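Local coordinates for protein probable acetyltransferases (Chromobacterium violaceum, PDB 3PZJ) that probably transfers acetyl groups to an amine substrate as a GNAT-family acetyltransferase, perhaps to the N-terminal serine or alanine of a protein, at residues A[27-32]-A[90-95]. Sequence-based numbering, arbitrary orientation.
Sequences GKAPEA and DTALYV. With NA (sodium ion), chain C.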
ATOM      1  N   GLY A  27       9.083   4.420 -15.045  1.00 31.39           N
ATOM      2  CA  GLY A  27       9.160   5.884 -15.243  1.00 33.02           C
ATOM      3  C   GLY A  27       8.144   6.691 -14.432  1.00 32.53           C
ATOM      4  O   GLY A  27       7.181   6.140 -13.857  1.00 29.40           O
ATOM      5  N   LYS A  28       8.362   8.011 -14.424  1.00 32.75           N
ATOM      6  CA  LYS A  28       7.513   8.962 -13.737  1.00 33.13           C
ATOM      7  C   LYS A  28       6.235   9.170 -14.574  1.00 32.91           C
ATOM      8  O   LYS A  28       6.204   8.860 -15.761  1.00 33.05           O
ATOM      9  CB  LYS A  28       8.257  10.327 -13.534  1.00 34.28           C
ATOM     10  N   ALA A  29       5.202   9.755 -13.978  1.00 33.37           N
ATOM     11  CA  ALA A  29       3.902   9.933 -14.709  1.00 33.48           C
ATOM     12  C   ALA A  29       4.079  10.995 -15.756  1.00 34.14           C
ATOM     13  O   ALA A  29       4.840  11.953 -15.518  1.00 32.45           O
ATOM     14  CB  ALA A  29       2.795  10.325 -13.745  1.00 33.42           C
ATOM     15  N   PRO A  30       3.442  10.846 -16.926  1.00 34.51           N
ATOM     16  CA  PRO A  30       3.711  11.849 -17.938  1.00 35.31           C
ATOM     17  C   PRO A  30       3.297  13.193 -17.454  1.00 36.37           C
ATOM     18  O   PRO A  30       2.239  13.346 -16.782  1.00 34.74           O
ATOM     19  CB  PRO A  30       2.777  11.482 -19.117  1.00 36.46           C
ATOM     20  CG  PRO A  30       2.190  10.233 -18.794  1.00 35.24           C
ATOM     21  CD  PRO A  30       2.635   9.736 -17.462  1.00 34.58           C
ATOM     22  N   GLU A  31       4.111  14.167 -17.840  1.00 37.01           N
ATOM     23  CA  GLU A  31       3.863  15.581 -17.543  1.00 38.94           C
ATOM     24  C   GLU A  31       3.202  16.298 -18.758  1.00 39.09           C
ATOM     25  O   GLU A  31       2.843  17.454 -18.685  1.00 43.67           O
ATOM     26  CB  GLU A  31       5.204  16.227 -17.168  1.00 39.20           C
ATOM     27  N   ALA A  32       3.057  15.620 -19.889  1.00 39.07           N
ATOM     28  CA  ALA A  32       2.338  16.173 -21.064  1.00 38.72           C
ATOM     29  C   ALA A  32       1.101  15.358 -21.270  1.00 36.92           C
ATOM     30  O   ALA A  32       1.000  14.273 -20.696  1.00 35.03           O
ATOM     31  CB  ALA A  32       3.230  16.120 -22.332  1.00 40.36           C
ATOM     32  N   ASP A  90       3.548  10.606  -5.034  1.00 27.49           N
ATOM     33  CA  ASP A  90       3.181   9.309  -5.649  1.00 27.71           C
ATOM     34  C   ASP A  90       1.821   9.344  -6.336  1.00 24.93           C
ATOM     35  O   ASP A  90       1.257   8.288  -6.728  1.00 24.04           O
ATOM     36  CB  ASP A  90       3.312   8.220  -4.613  1.00 30.05           C
ATOM     37  CG  ASP A  90       2.295   8.330  -3.495  1.00 33.40           C
ATOM     38  OD1 ASP A  90       2.328   7.424  -2.662  1.00 43.36           O
ATOM     39  OD2 ASP A  90       1.474   9.246  -3.435  1.00 36.70           O
ATOM     40  N   THR A  91       1.275  10.550  -6.497  1.00 24.29           N
ATOM     41  CA  THR A  91      -0.040  10.712  -7.139  1.00 25.05           C
ATOM     42  C   THR A  91       0.060  11.699  -8.340  1.00 26.60           C
ATOM     43  O   THR A  91       0.768  12.757  -8.273  1.00 28.01           O
ATOM     44  CB  THR A  91      -1.060  11.220  -6.095  1.00 25.46           C
ATOM     45  OG1 THR A  91      -1.206  10.233  -5.073  1.00 22.83           O
ATOM     46  CG2 THR A  91      -2.384  11.420  -6.729  1.00 24.94           C
ATOM     47  N   ALA A  92      -0.581  11.341  -9.458  1.00 23.58           N
ATOM     48  CA  ALA A  92      -0.659  12.240 -10.619  1.00 24.86           C
ATOM     49  C   ALA A  92      -2.055  12.139 -11.177  1.00 24.19           C
ATOM     50  O   ALA A  92      -2.548  11.027 -11.354  1.00 24.95           O
ATOM     51  CB  ALA A  92       0.359  11.837 -11.694  1.00 25.10           C
ATOM     52  N   LEU A  93      -2.695  13.264 -11.426  1.00 22.65           N
ATOM     53  CA  LEU A  93      -4.066  13.249 -11.933  1.00 23.96           C
ATOM     54  C   LEU A  93      -4.151  13.925 -13.283  1.00 22.56           C
ATOM     55  O   LEU A  93      -3.278  14.744 -13.621  1.00 23.08           O
ATOM     56  CB  LEU A  93      -5.005  13.994 -11.014  1.00 24.94           C
ATOM     57  CG  LEU A  93      -5.222  13.440  -9.580  1.00 26.61           C
ATOM     58  CD1 LEU A  93      -6.156  14.421  -8.804  1.00 27.71           C
ATOM     59  CD2 LEU A  93      -5.775  12.037  -9.617  1.00 26.33           C
ATOM     60  N   TYR A  94      -5.169  13.535 -14.037  1.00 22.57           N
ATOM     61  CA  TYR A  94      -5.400  13.995 -15.412  1.00 22.49           C
ATOM     62  C   TYR A  94      -6.874  14.298 -15.544  1.00 23.69           C
ATOM     63  O   TYR A  94      -7.728  13.655 -14.908  1.00 23.31           O
ATOM     64  CB  TYR A  94      -5.031  12.920 -16.413  1.00 23.61           C
ATOM     65  CG  TYR A  94      -3.564  12.524 -16.307  1.00 24.52           C
ATOM     66  CD1 TYR A  94      -2.589  13.117 -17.125  1.00 28.33           C
ATOM     67  CD2 TYR A  94      -3.153  11.607 -15.367  1.00 20.91           C
ATOM     68  CE1 TYR A  94      -1.251  12.755 -17.002  1.00 28.73           C
ATOM     69  CE2 TYR A  94      -1.825  11.228 -15.250  1.00 24.78           C
ATOM     70  CZ  TYR A  94      -0.878  11.872 -16.008  1.00 30.38           C
ATOM     71  OH  TYR A  94       0.438  11.556 -15.904  1.00 33.83           O
ATOM     72  N   VAL A  95      -7.164  15.289 -16.386  1.00 24.07           N
ATOM     73  CA  VAL A  95      -8.482  15.678 -16.738  1.00 24.65           C
ATOM     74  C   VAL A  95      -8.883  15.008 -18.109  1.00 26.85           C
ATOM     75  O   VAL A  95      -8.134  14.999 -19.082  1.00 27.77           O
ATOM     76  CB  VAL A  95      -8.590  17.200 -16.860  1.00 25.75           C
ATOM     77  CG1 VAL A  95      -9.982  17.539 -17.325  1.00 26.71           C
ATOM     78  CG2 VAL A  95      -8.314  17.857 -15.502  1.00 25.69           C
TER
HETATM   79 NA    NA C 301       1.894  14.488  -7.419  1.00 26.42          NA
HETATM   80  O   HOH W   1       1.772  15.267  -9.721  1.00 33.15           O
HETATM   81  O   HOH W   2       4.110  15.197  -7.511  1.00 42.79           O
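With chi1 at -60°, CG of Y94 lies beside the backbone N and anti to the carbonyl carbon, which carries the hydroxyl to A29 and P30 in the loop 27-32; chi2 near -94° sets only the turn of the ring plane, which has P30 O at its edge. There Y94 OH donates a hydrogen bond to P30 O, 2.7 Å away. The hydroxyl lies in the plane of the P30 carbonyl, on a lone pair of P30 O, with a C=O...donor angle of 131°. The bond joins the strand's phenol to the loop's main chain. The proline ring and the tyrosine side chain cross at about a right angle, and CD of P30 comes within 3.3 Å of Y94 OH. A29 CB also packs 3.4 Å from the same hydroxyl and 3.5 Å from A92 CB. Next to A92, T91 O binds the sodium ion at 2.2 Å; two waters and the carbonyls of V86 and Q88 complete the site. In the mixed GNAT sheet, strand 92-98 pairs with 39-43 and 106-114; L93 turns to helix 75-87, while the loop before strand 34-35 runs roughly alongside the start of strand 92-98, with A29 also touching M113 of strand 106-114.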